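Local coordinates for protein kojibiose phosphorylase (Gut metagenome, PDB 6W0P) that belongs to glycoside hydrolase family 65, carbohydrate-active enzymes that pair a beta-rich N-terminal domain with a helical catalytic domain, at residues N152-I157 with T248-N253; V214-L219 with K273-S278; F33-E38 with R143-S148; Q54-Y59 with S88-K93. One frame throughout, in Å; residues are numbered along the deposited sequence.

Contact 1: residues N152-I157 with T248-N253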
loop_
_atom_site.group_PDB
_atom_site.type_symbol
_atom_site.label_atom_id
_atom_site.label_comp_id
_atom_site.label_asym_id
_atom_site.label_seq_id
_atom_site.Cartn_x
_atom_site.Cartn_y
_atom_site.Cartn_z
ATOM N N ASN A 152 -3.590 36.781 21.495
ATOM C CA ASN A 152 -3.693 38.076 20.780
ATOM C C ASN A 152 -2.786 38.146 19.551
ATOM O O ASN A 152 -1.647 37.642 19.600
ATOM C CB ASN A 152 -3.332 39.258 21.663
ATOM C CG ASN A 152 -4.127 39.281 22.946
ATOM O OD1 ASN A 152 -5.211 38.705 22.997
ATOM N ND2 ASN A 152 -3.594 39.950 23.956
ATOM N N ALA A 153 -3.280 38.867 18.537
ATOM C CA ALA A 153 -2.588 39.273 17.289
ATOM C C ALA A 153 -2.911 40.743 17.025
ATOM O O ALA A 153 -4.028 41.183 17.351
ATOM C CB ALA A 153 -3.034 38.417 16.124
ATOM N N TYR A 154 -1.990 41.471 16.422
ATOM C CA TYR A 154 -2.143 42.917 16.164
ATOM C C TYR A 154 -1.795 43.208 14.709
ATOM O O TYR A 154 -0.851 42.591 14.136
ATOM C CB TYR A 154 -1.243 43.699 17.115
ATOM C CG TYR A 154 -1.344 43.211 18.538
ATOM C CD1 TYR A 154 -2.544 43.273 19.222
ATOM C CD2 TYR A 154 -0.244 42.678 19.196
ATOM C CE1 TYR A 154 -2.648 42.817 20.522
ATOM C CE2 TYR A 154 -0.333 42.223 20.499
ATOM C CZ TYR A 154 -1.532 42.316 21.178
ATOM O OH TYR A 154 -1.622 41.840 22.454
ATOM N N GLN A 155 -2.503 44.175 14.141
ATOM C CA GLN A 155 -2.288 44.619 12.750
ATOM C C GLN A 155 -2.423 46.129 12.733
ATOM O O GLN A 155 -3.337 46.640 13.378
ATOM C CB GLN A 155 -3.306 43.981 11.810
ATOM C CG GLN A 155 -3.073 44.301 10.344
ATOM C CD GLN A 155 -4.160 43.679 9.506
ATOM O OE1 GLN A 155 -5.346 43.823 9.802
ATOM N NE2 GLN A 155 -3.753 42.955 8.471
ATOM N N MET A 156 -1.530 46.792 12.025
ATOM C CA MET A 156 -1.563 48.245 11.825
ATOM C C MET A 156 -1.462 48.484 10.322
ATOM O O MET A 156 -0.628 47.836 9.669
ATOM C CB MET A 156 -0.424 48.948 12.563
ATOM C CG MET A 156 -0.543 50.454 12.549
ATOM S SD MET A 156 0.671 51.271 13.610
ATOM C CE MET A 156 2.247 50.791 12.885
ATOM N N ILE A 157 -2.349 49.340 9.816
ATOM C CA ILE A 157 -2.448 49.733 8.388
ATOM C C ILE A 157 -2.399 51.261 8.336
ATOM O O ILE A 157 -3.263 51.908 8.967
ATOM C CB ILE A 157 -3.736 49.176 7.754
ATOM C CG1 ILE A 157 -3.905 47.680 8.016
ATOM C CG2 ILE A 157 -3.760 49.490 6.270
ATOM C CD1 ILE A 157 -5.310 47.173 7.798
ATOM N N THR A 248 -5.272 50.680 13.842
ATOM C CA THR A 248 -4.746 49.464 14.511
ATOM C C THR A 248 -5.892 48.482 14.737
ATOM O O THR A 248 -6.900 48.894 15.329
ATOM C CB THR A 248 -4.047 49.825 15.822
ATOM O OG1 THR A 248 -3.070 50.791 15.448
ATOM C CG2 THR A 248 -3.427 48.630 16.508
ATOM N N ARG A 249 -5.738 47.254 14.247
ATOM C CA ARG A 249 -6.634 46.114 14.539
ATOM C C ARG A 249 -6.041 45.250 15.663
ATOM O O ARG A 249 -4.901 44.743 15.491
ATOM C CB ARG A 249 -6.823 45.246 13.296
ATOM C CG ARG A 249 -7.999 44.298 13.429
ATOM C CD ARG A 249 -7.780 42.980 12.733
ATOM N NE ARG A 249 -7.503 43.114 11.307
ATOM C CZ ARG A 249 -8.198 42.536 10.341
ATOM N NH1 ARG A 249 -9.264 41.820 10.632
ATOM N NH2 ARG A 249 -7.816 42.650 9.080
ATOM N N TYR A 250 -6.809 45.078 16.743
ATOM C CA TYR A 250 -6.563 44.115 17.843
ATOM C C TYR A 250 -7.414 42.873 17.590
ATOM O O TYR A 250 -8.633 43.015 17.324
ATOM C CB TYR A 250 -6.899 44.753 19.189
ATOM C CG TYR A 250 -6.146 46.033 19.436
ATOM C CD1 TYR A 250 -6.636 47.236 18.969
ATOM C CD2 TYR A 250 -4.925 46.048 20.102
ATOM C CE1 TYR A 250 -5.959 48.427 19.183
ATOM C CE2 TYR A 250 -4.221 47.232 20.302
ATOM C CZ TYR A 250 -4.746 48.433 19.847
ATOM O OH TYR A 250 -4.129 49.634 20.033
ATOM N N VAL A 251 -6.787 41.700 17.638
ATOM C CA VAL A 251 -7.474 40.383 17.498
ATOM C C VAL A 251 -7.215 39.539 18.757
ATOM O O VAL A 251 -6.104 39.580 19.266
ATOM C CB VAL A 251 -7.006 39.667 16.217
ATOM C CG1 VAL A 251 -7.714 38.337 16.008
ATOM C CG2 VAL A 251 -7.173 40.557 14.997
ATOM N N THR A 252 -8.239 38.836 19.244
ATOM C CA THR A 252 -8.149 37.775 20.276
ATOM C C THR A 252 -8.879 36.535 19.749
ATOM O O THR A 252 -9.982 36.674 19.249
ATOM C CB THR A 252 -8.644 38.266 21.637
ATOM O OG1 THR A 252 -7.750 39.294 22.064
ATOM C CG2 THR A 252 -8.690 37.161 22.666
ATOM N N ASN A 253 -8.202 35.383 19.772
ATOM C CA ASN A 253 -8.731 34.069 19.345
ATOM C C ASN A 253 -8.700 33.182 20.586
ATOM O O ASN A 253 -7.590 33.023 21.172
ATOM C CB ASN A 253 -7.933 33.527 18.158
ATOM C CG ASN A 253 -8.061 34.408 16.936
ATOM O OD1 ASN A 253 -9.159 34.619 16.430
ATOM N ND2 ASN A 253 -6.964 34.938 16.450
#
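Gln155 and Arg249 meet as a hydrogen-bonded pair of antiparallel strands and are joined again through their side chains. Strands 152-157 and 248-253 are neighbours in the large sheet of the N-terminal domain, and their axes approach to 4.5 Å. Two reciprocal pairs of backbone bonds, at Ala153-Val251 and Gln155-Arg249, fix the register. The tight part lies on the face that carries these four residues. The Gln155 side chain runs beside that of Arg249, its CG anti to the backbone N (chi1 -175°) and the chain extended beyond, so that OE1 arrives at the edge of the guanidinium. OE1 takes two bonds, from Arg249 NE at 2.7 Å and from Arg249 NH2 at 2.8 Å; the second follows a lone pair in the carbonyl plane, while NE is tilted from it. Beside them, Ala153 CB rests 4.2 Å from Val251 CB.

The other face is held at one end by Thr252 OG1, which donates to Asn152 OD1 at 2.8 Å from above the carbonyl plane. The Tyr154 and Tyr250 rings meet obliquely, CD1 of the former 3.8 Å from CD2 of the latter, and their hydroxyls are bonded to Asp146 OD2 and to Phe280 O. At the far end packing slackens: partly exposed Met156 only brushes Thr248, CG to OG1 at 3.9 Å, and its tip turns away. Gln155 NE2 also donates to Phe92 O, Arg249 NH1 to His172 O and Arg249 NH2 to Lys93 O. The guanidinium's acceptors, Gln155 OE1 and the last two carbonyls, with the Asp47 carboxylate close by, would be expected to stabilise its buried charge.

Contact 2: residues V214-L219 with K273-S278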
loop_
_atom_site.group_PDB
_atom_site.type_symbol
_atom_site.label_atom_id
_atom_site.label_comp_id
_atom_site.label_asym_id
_atom_site.label_seq_id
_atom_site.Cartn_x
_atom_site.Cartn_y
_atom_site.Cartn_z
ATOM N N VAL A 214 -12.349 37.562 17.889
ATOM C CA VAL A 214 -12.920 38.919 18.114
ATOM C C VAL A 214 -11.891 39.983 17.719
ATOM O O VAL A 214 -10.694 39.812 18.021
ATOM C CB VAL A 214 -13.384 39.092 19.570
ATOM C CG1 VAL A 214 -14.582 38.198 19.881
ATOM C CG2 VAL A 214 -12.253 38.845 20.554
ATOM N N MET A 215 -12.352 41.047 17.071
ATOM C CA MET A 215 -11.495 42.209 16.765
ATOM C C MET A 215 -12.198 43.508 17.160
ATOM O O MET A 215 -13.415 43.521 17.352
ATOM C CB MET A 215 -11.120 42.254 15.287
ATOM C CG MET A 215 -12.278 42.464 14.370
ATOM S SD MET A 215 -11.636 42.763 12.721
ATOM C CE MET A 215 -13.125 42.635 11.731
ATOM N N ARG A 216 -11.388 44.541 17.317
ATOM C CA ARG A 216 -11.804 45.944 17.513
ATOM C C ARG A 216 -10.618 46.808 17.092
ATOM O O ARG A 216 -9.506 46.240 16.967
ATOM C CB ARG A 216 -12.147 46.207 18.978
ATOM C CG ARG A 216 -10.921 46.260 19.868
ATOM C CD ARG A 216 -11.313 46.253 21.320
ATOM N NE ARG A 216 -11.693 47.570 21.799
ATOM C CZ ARG A 216 -12.834 47.843 22.420
ATOM N NH1 ARG A 216 -13.754 46.900 22.585
ATOM N NH2 ARG A 216 -13.077 49.075 22.840
ATOM N N THR A 217 -10.832 48.115 16.940
ATOM C CA THR A 217 -9.866 49.041 16.288
ATOM C C THR A 217 -9.869 50.346 17.086
ATOM O O THR A 217 -10.634 50.427 18.062
ATOM C CB THR A 217 -10.165 49.209 14.786
ATOM O OG1 THR A 217 -11.267 50.098 14.594
ATOM C CG2 THR A 217 -10.474 47.900 14.089
ATOM N N ASN A 218 -8.999 51.278 16.704
ATOM C CA ASN A 218 -8.901 52.641 17.290
ATOM C C ASN A 218 -9.663 53.617 16.370
ATOM O O ASN A 218 -9.275 54.765 16.253
ATOM C CB ASN A 218 -7.429 53.025 17.536
ATOM C CG ASN A 218 -6.586 53.007 16.271
ATOM O OD1 ASN A 218 -7.071 52.596 15.220
ATOM N ND2 ASN A 218 -5.330 53.432 16.343
ATOM N N LEU A 219 -10.719 53.182 15.710
ATOM C CA LEU A 219 -11.511 54.077 14.839
ATOM C C LEU A 219 -12.918 53.496 14.695
ATOM O O LEU A 219 -13.051 52.297 14.313
ATOM C CB LEU A 219 -10.794 54.218 13.489
ATOM C CG LEU A 219 -11.401 55.234 12.514
ATOM C CD1 LEU A 219 -11.274 56.661 13.033
ATOM C CD2 LEU A 219 -10.748 55.131 11.145
ATOM N N LYS A 273 -10.154 40.038 27.130
ATOM C CA LYS A 273 -8.727 40.137 26.713
ATOM C C LYS A 273 -8.589 41.116 25.538
ATOM O O LYS A 273 -7.671 41.943 25.567
ATOM C CB LYS A 273 -8.177 38.741 26.399
ATOM C CG LYS A 273 -7.671 37.969 27.615
ATOM C CD LYS A 273 -7.776 36.474 27.434
ATOM C CE LYS A 273 -7.496 35.684 28.694
ATOM N NZ LYS A 273 -6.134 35.124 28.660
ATOM N N LEU A 274 -9.473 41.051 24.537
ATOM C CA LEU A 274 -9.464 42.022 23.410
ATOM C C LEU A 274 -9.440 43.448 23.972
ATOM O O LEU A 274 -8.578 44.248 23.542
ATOM C CB LEU A 274 -10.704 41.812 22.538
ATOM C CG LEU A 274 -10.777 42.723 21.312
ATOM C CD1 LEU A 274 -9.597 42.481 20.375
ATOM C CD2 LEU A 274 -12.099 42.552 20.583
ATOM N N LYS A 275 -10.334 43.723 24.929
ATOM C CA LYS A 275 -10.498 45.033 25.618
ATOM C C LYS A 275 -9.181 45.422 26.303
ATOM O O LYS A 275 -8.667 46.524 26.008
ATOM C CB LYS A 275 -11.691 44.964 26.589
ATOM C CG LYS A 275 -11.922 46.188 27.462
ATOM C CD LYS A 275 -12.005 47.487 26.677
ATOM C CE LYS A 275 -12.396 48.677 27.532
ATOM N NZ LYS A 275 -12.013 49.952 26.879
ATOM N N GLU A 276 -8.632 44.552 27.158
ATOM C CA GLU A 276 -7.336 44.805 27.857
ATOM C C GLU A 276 -6.273 45.147 26.802
ATOM O O GLU A 276 -5.579 46.163 26.983
ATOM C CB GLU A 276 -6.916 43.613 28.727
ATOM C CG GLU A 276 -7.373 43.721 30.185
ATOM C CD GLU A 276 -7.943 42.459 30.838
ATOM O OE1 GLU A 276 -8.678 42.608 31.849
ATOM O OE2 GLU A 276 -7.666 41.322 30.346
ATOM N N ALA A 277 -6.201 44.377 25.713
ATOM C CA ALA A 277 -5.145 44.500 24.676
ATOM C C ALA A 277 -5.272 45.842 23.951
ATOM O O ALA A 277 -4.222 46.427 23.595
ATOM C CB ALA A 277 -5.204 43.344 23.705
ATOM N N SER A 278 -6.508 46.323 23.788
ATOM C CA SER A 278 -6.823 47.555 23.029
ATOM C C SER A 278 -6.293 48.792 23.761
ATOM O O SER A 278 -6.282 49.860 23.153
ATOM C CB SER A 278 -8.305 47.666 22.719
ATOM O OG SER A 278 -9.072 47.858 23.892
#
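Strand 214-217 and helix 273-277 run in roughly the same direction, 28° apart and 8.9 Å between axes, with Met215 and Leu274 the nearest CA pair, 7.0 Å apart. Val214 and Arg216 direct their CB atoms toward the helix, and Met215 between them points to the opposite face of the sheet. Leu274 packs between them: its CD2 lies 3.7 Å from Val214 CG2 and 3.6 Å from the Met215 carbonyl carbon, while its CG touches Arg216 CD at 3.6 Å.

Arg216 thus packs with its aliphatic part. Its CG sits between the backbone N and the carbonyl carbon (chi1 73°), and a bend at chi3 (-82°) carries the guanidinium past Ser278, whose CB is 3.6 Å from Arg216 CD. Ser278 OG is turned back to its own helix, donating to Lys275 O. On the outer side, where Lys275 is exposed, its CD stands over one guanidinium face, offset toward the rim, and Lys275 NZ comes within 4.3 Å of Arg216 NH2, a meeting of like charges that would be mildly unfavourable. Arg216 NH1 is bonded to Ser197 OG on the adjacent strand 197-204.

With Leu274 also touching Tyr250 on strand 245-256, this is alpha/beta packing, in which helix 263-277 lies on one face of the large antiparallel sheet of the family 65 N-terminal domain.

Contact 3: residues F33-E38 with R143-S148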
loop_
_atom_site.group_PDB
_atom_site.type_symbol
_atom_site.label_atom_id
_atom_site.label_comp_id
_atom_site.label_asym_id
_atom_site.label_seq_id
_atom_site.Cartn_x
_atom_site.Cartn_y
_atom_site.Cartn_z
ATOM N N PHE A 33 8.608 34.125 6.009
ATOM C CA PHE A 33 8.244 35.318 6.807
ATOM C C PHE A 33 7.121 34.977 7.789
ATOM O O PHE A 33 6.565 35.908 8.367
ATOM C CB PHE A 33 7.866 36.471 5.882
ATOM C CG PHE A 33 9.026 37.128 5.184
ATOM C CD1 PHE A 33 9.621 36.539 4.081
ATOM C CD2 PHE A 33 9.483 38.364 5.595
ATOM C CE1 PHE A 33 10.668 37.165 3.415
ATOM C CE2 PHE A 33 10.558 38.967 4.955
ATOM C CZ PHE A 33 11.124 38.388 3.839
ATOM N N SER A 34 6.796 33.696 7.965
ATOM C CA SER A 34 5.719 33.221 8.871
ATOM C C SER A 34 5.990 33.722 10.295
ATOM O O SER A 34 7.167 33.679 10.753
ATOM C CB SER A 34 5.594 31.710 8.872
ATOM O OG SER A 34 5.159 31.214 7.609
ATOM N N LEU A 35 4.927 34.141 10.984
ATOM C CA LEU A 35 4.964 34.417 12.441
ATOM C C LEU A 35 4.360 33.217 13.173
ATOM O O LEU A 35 3.528 32.488 12.580
ATOM C CB LEU A 35 4.171 35.694 12.745
ATOM C CG LEU A 35 4.680 36.975 12.089
ATOM C CD1 LEU A 35 3.815 38.160 12.499
ATOM C CD2 LEU A 35 6.121 37.220 12.456
ATOM N N GLY A 36 4.789 33.008 14.410
ATOM C CA GLY A 36 4.258 31.940 15.266
ATOM C C GLY A 36 4.532 32.247 16.713
ATOM O O GLY A 36 5.551 32.906 16.991
ATOM N N ASN A 37 3.638 31.833 17.595
ATOM C CA ASN A 37 3.799 32.050 19.052
ATOM C C ASN A 37 3.428 30.750 19.771
ATOM O O ASN A 37 3.022 30.861 20.921
ATOM C CB ASN A 37 3.025 33.291 19.507
ATOM C CG ASN A 37 1.518 33.195 19.338
ATOM O OD1 ASN A 37 0.992 32.187 18.869
ATOM N ND2 ASN A 37 0.805 34.247 19.727
ATOM N N GLU A 38 3.659 29.596 19.113
ATOM C CA GLU A 38 3.369 28.201 19.559
ATOM C C GLU A 38 1.859 27.939 19.590
ATOM O O GLU A 38 1.407 26.929 19.018
ATOM C CB GLU A 38 3.904 27.890 20.958
ATOM C CG GLU A 38 3.710 26.430 21.336
ATOM C CD GLU A 38 3.776 26.125 22.822
ATOM O OE1 GLU A 38 4.795 26.500 23.442
ATOM O OE2 GLU A 38 2.819 25.488 23.345
ATOM N N ARG A 143 2.305 43.695 11.205
ATOM C CA ARG A 143 1.650 42.729 12.117
ATOM C C ARG A 143 2.628 42.021 13.067
ATOM O O ARG A 143 3.860 41.920 12.802
ATOM C CB ARG A 143 0.746 41.762 11.347
ATOM C CG ARG A 143 1.358 41.056 10.152
ATOM C CD ARG A 143 0.261 40.516 9.251
ATOM N NE ARG A 143 0.617 39.206 8.719
ATOM C CZ ARG A 143 0.073 38.618 7.650
ATOM N NH1 ARG A 143 -0.866 39.226 6.957
ATOM N NH2 ARG A 143 0.502 37.423 7.268
ATOM N N LEU A 144 2.021 41.560 14.154
ATOM C CA LEU A 144 2.618 40.922 15.346
ATOM C C LEU A 144 1.696 39.785 15.794
ATOM O O LEU A 144 0.469 39.967 15.776
ATOM C CB LEU A 144 2.687 41.939 16.489
ATOM C CG LEU A 144 3.639 43.118 16.371
ATOM C CD1 LEU A 144 3.337 44.113 17.485
ATOM C CD2 LEU A 144 5.093 42.691 16.466
ATOM N N LEU A 145 2.275 38.682 16.244
ATOM C CA LEU A 145 1.617 37.747 17.176
ATOM C C LEU A 145 2.237 37.998 18.555
ATOM O O LEU A 145 3.472 38.076 18.641
ATOM C CB LEU A 145 1.800 36.309 16.676
ATOM C CG LEU A 145 1.325 36.032 15.250
ATOM C CD1 LEU A 145 1.464 34.558 14.909
ATOM C CD2 LEU A 145 -0.119 36.462 15.040
ATOM N N ASP A 146 1.408 38.211 19.574
ATOM C CA ASP A 146 1.862 38.488 20.967
ATOM C C ASP A 146 2.560 37.232 21.492
ATOM O O ASP A 146 1.917 36.187 21.501
ATOM C CB ASP A 146 0.687 38.880 21.863
ATOM C CG ASP A 146 1.077 39.560 23.162
ATOM O OD1 ASP A 146 2.029 39.088 23.839
ATOM O OD2 ASP A 146 0.401 40.551 23.511
ATOM N N MET A 147 3.827 37.318 21.879
ATOM C CA MET A 147 4.618 36.107 22.249
ATOM C C MET A 147 4.334 35.683 23.691
ATOM O O MET A 147 4.594 34.511 23.963
ATOM C CB MET A 147 6.121 36.327 22.089
ATOM C CG MET A 147 6.497 36.656 20.675
ATOM S SD MET A 147 6.030 35.399 19.467
ATOM C CE MET A 147 7.165 34.094 19.919
ATOM N N SER A 148 3.804 36.566 24.550
ATOM C CA SER A 148 3.453 36.275 25.974
ATOM C C SER A 148 1.957 35.937 26.112
ATOM O O SER A 148 1.643 34.831 26.584
ATOM C CB SER A 148 3.838 37.421 26.879
ATOM O OG SER A 148 4.969 38.106 26.348
#
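Leu35 and Leu145 join two antiparallel sheets of the N-terminal domain, the small one containing strand 35-36 and the large one containing strand 135-145. The touching parts run 27° apart, and side chains rather than paired backbones make the contact. At its start Arg143 offers backbone: Leu35 CD1 lies 3.8 Å from Arg143 O, whereas the guanidinium is drawn off into a salt bridge with Asp47. Leu144 turns its side chain away toward helix 282-300, although its CA still borders Leu35 CD1.

Leu145 follows as the hydrophobic centre. Its CG is anti to the carbonyl carbon (chi1 -55°), which sends CD1 against Leu35 CB at 3.6 Å and near the peptide, 3.7 Å from Gly36 N. The same residue presents its CB to Asn37 ND2, the two side chains crossing at about a right angle. Asp146 contributes its backbone carbonyl, to which Asn37 ND2 donates at 2.9 Å, from above the carbonyl plane (36° out of it). The Asn37 amide is further fixed by Ser40 OG at OD1 and by Cys150 O at ND2, so both of its ends are engaged. The Asp146 carboxylate faces elsewhere: OD2 makes a salt bridge with Lys288, and OD1 closes an Asx turn by accepting from Ser148 N.

Met147 ends the contact within that turn. Bent at chi2 and chi3, it folds its thioether back over the 36-37 backbone, touching Asn37 CB at 3.7 Å through SD, while Met147 CE and SD both lie 3.5 Å from Gly36 O.

Contact 4: residues Q54-Y59 with S88-K93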
loop_
_atom_site.group_PDB
_atom_site.type_symbol
_atom_site.label_atom_id
_atom_site.label_comp_id
_atom_site.label_asym_id
_atom_site.label_seq_id
_atom_site.Cartn_x
_atom_site.Cartn_y
_atom_site.Cartn_z
ATOM N N GLN A 54 -1.084 31.601 -4.027
ATOM C CA GLN A 54 -0.872 31.893 -2.594
ATOM C C GLN A 54 -1.404 30.706 -1.821
ATOM O O GLN A 54 -2.276 29.971 -2.358
ATOM C CB GLN A 54 -1.572 33.188 -2.164
ATOM C CG GLN A 54 -3.048 33.272 -2.550
ATOM C CD GLN A 54 -3.750 34.387 -1.804
ATOM O OE1 GLN A 54 -3.126 35.299 -1.242
ATOM N NE2 GLN A 54 -5.063 34.307 -1.775
ATOM N N LEU A 55 -0.867 30.519 -0.625
ATOM C CA LEU A 55 -1.447 29.630 0.390
ATOM C C LEU A 55 -1.691 30.495 1.620
ATOM O O LEU A 55 -0.744 30.782 2.355
ATOM C CB LEU A 55 -0.510 28.460 0.684
ATOM C CG LEU A 55 -1.063 27.457 1.698
ATOM C CD1 LEU A 55 -2.409 26.899 1.247
ATOM C CD2 LEU A 55 -0.082 26.311 1.939
ATOM N N ILE A 56 -2.941 30.899 1.798
ATOM C CA ILE A 56 -3.445 31.552 3.038
ATOM C C ILE A 56 -3.517 30.475 4.122
ATOM O O ILE A 56 -4.110 29.388 3.882
ATOM C CB ILE A 56 -4.802 32.240 2.830
ATOM C CG1 ILE A 56 -4.698 33.384 1.816
ATOM C CG2 ILE A 56 -5.321 32.713 4.170
ATOM C CD1 ILE A 56 -6.019 34.038 1.469
ATOM N N GLY A 57 -2.940 30.773 5.275
ATOM C CA GLY A 57 -2.636 29.745 6.284
ATOM C C GLY A 57 -2.540 30.377 7.650
ATOM O O GLY A 57 -1.583 31.148 7.859
ATOM N N THR A 58 -3.560 30.131 8.471
ATOM C CA THR A 58 -3.644 30.508 9.898
ATOM C C THR A 58 -3.913 29.220 10.676
ATOM O O THR A 58 -4.924 28.568 10.366
ATOM C CB THR A 58 -4.727 31.570 10.150
ATOM O OG1 THR A 58 -4.538 32.664 9.246
ATOM C CG2 THR A 58 -4.716 32.067 11.581
ATOM N N TYR A 59 -3.049 28.843 11.617
ATOM C CA TYR A 59 -3.235 27.576 12.357
ATOM C C TYR A 59 -3.114 27.820 13.843
ATOM O O TYR A 59 -2.398 28.733 14.239
ATOM C CB TYR A 59 -2.230 26.539 11.882
ATOM C CG TYR A 59 -1.989 26.580 10.395
ATOM C CD1 TYR A 59 -2.858 25.947 9.514
ATOM C CD2 TYR A 59 -0.898 27.251 9.868
ATOM C CE1 TYR A 59 -2.618 25.952 8.151
ATOM C CE2 TYR A 59 -0.655 27.276 8.502
ATOM C CZ TYR A 59 -1.519 26.619 7.643
ATOM O OH TYR A 59 -1.283 26.624 6.306
ATOM N N SER A 88 -7.484 27.954 9.692
ATOM C CA SER A 88 -8.479 28.537 10.623
ATOM C C SER A 88 -8.684 30.006 10.278
ATOM O O SER A 88 -8.161 30.478 9.251
ATOM C CB SER A 88 -8.038 28.356 12.051
ATOM O OG SER A 88 -7.726 27.002 12.297
ATOM N N VAL A 89 -9.400 30.712 11.138
ATOM C CA VAL A 89 -9.882 32.083 10.843
ATOM C C VAL A 89 -8.718 32.924 10.308
ATOM O O VAL A 89 -7.699 33.077 11.001
ATOM C CB VAL A 89 -10.575 32.697 12.073
ATOM C CG1 VAL A 89 -9.680 32.713 13.312
ATOM C CG2 VAL A 89 -11.133 34.080 11.766
ATOM N N ASN A 90 -8.874 33.452 9.098
ATOM C CA ASN A 90 -7.978 34.508 8.552
ATOM C C ASN A 90 -8.357 35.847 9.210
ATOM O O ASN A 90 -9.419 36.383 8.846
ATOM C CB ASN A 90 -8.091 34.578 7.025
ATOM C CG ASN A 90 -7.223 35.665 6.425
ATOM O OD1 ASN A 90 -6.648 36.475 7.151
ATOM N ND2 ASN A 90 -7.106 35.668 5.103
ATOM N N PHE A 91 -7.570 36.330 10.181
ATOM C CA PHE A 91 -7.905 37.530 11.005
ATOM C C PHE A 91 -7.052 38.725 10.578
ATOM O O PHE A 91 -7.102 39.754 11.247
ATOM C CB PHE A 91 -7.758 37.233 12.496
ATOM C CG PHE A 91 -6.440 36.639 12.923
ATOM C CD1 PHE A 91 -5.282 37.407 12.950
ATOM C CD2 PHE A 91 -6.365 35.314 13.335
ATOM C CE1 PHE A 91 -4.076 36.850 13.336
ATOM C CE2 PHE A 91 -5.161 34.767 13.742
ATOM C CZ PHE A 91 -4.021 35.534 13.750
ATOM N N PHE A 92 -6.281 38.589 9.498
ATOM C CA PHE A 92 -5.450 39.684 8.930
ATOM C C PHE A 92 -6.056 40.166 7.611
ATOM O O PHE A 92 -5.583 41.187 7.067
ATOM C CB PHE A 92 -4.006 39.216 8.731
ATOM C CG PHE A 92 -3.156 39.134 9.982
ATOM C CD1 PHE A 92 -3.252 40.082 10.992
ATOM C CD2 PHE A 92 -2.195 38.144 10.112
ATOM C CE1 PHE A 92 -2.435 40.013 12.110
ATOM C CE2 PHE A 92 -1.374 38.084 11.225
ATOM C CZ PHE A 92 -1.498 39.017 12.223
ATOM N N LYS A 93 -7.090 39.473 7.130
ATOM C CA LYS A 93 -7.725 39.748 5.820
ATOM C C LYS A 93 -8.275 41.177 5.773
ATOM O O LYS A 93 -9.010 41.590 6.687
ATOM C CB LYS A 93 -8.857 38.771 5.515
ATOM C CG LYS A 93 -9.440 38.952 4.121
ATOM C CD LYS A 93 -10.327 37.817 3.711
ATOM C CE LYS A 93 -11.147 38.162 2.483
ATOM N NZ LYS A 93 -12.122 37.099 2.165
HETATM O O HOH W 1 -6.390 31.714 7.454
HETATM O O HOH W 2 -4.760 35.316 10.232
#
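Thr58, on the edge strand of a small antiparallel sheet, meets Ser88 at the start of an irregular loop that contains an Asx turn, with Asn90 OD1 accepting from Phe92 N. The segments are joined by one direct backbone bond, Ser88 N to Thr58 O, at 2.7 Å. Beyond it the Thr58 side chain does most of the work. Its CB lies 3.4 Å from Val89 O. With OG1 beside the backbone N (chi1 -51°) and CG2 anti to it, the two branches part: the methyl CG2 presses on Val89 O at 3.2 Å and reaches Phe91 CE2 at 3.5 Å, approaching that ring obliquely.

OG1 is bridged to the loop by two waters. The first, 2.7 Å from Thr58 OG1, donates to Ser88 O; the second bonds to OG1 and accepts from Phe91 N. The hydroxyl is thus tied through water to a carbonyl and an N-H of the loop backbone. Farther back, Ile56 crosses Asn90 at about a right angle, its CG2 3.6 Å from Asn90 ND2. The second water also sits over the centre of the Phe91 ring, its oxygen 3.2 Å above the plane.

In the fold
All four contacts lie on one side of the chain's centre, in or against the N-terminal beta domain, and contact 1 touches each of the others. It shares the large sheet with contact 2, their centres about 7 Å apart, through the probable hydrogen bond of Thr252 O with Val214 N at 2.9 Å. Toward contact 3, about 11 Å away between centres, Ala153 CB packs on Leu145 CD2 at 3.7 Å. Contact 4 is reached by Gln155 NE2, 2.9 Å from Phe92 O. Contacts 3 and 4 also meet, Arg143 NE lying 3.3 Å from Phe92 CD2. Contact 2 stays apart from both, its centre about 17 Å from that of contact 3 and about 19 Å from that of contact 4.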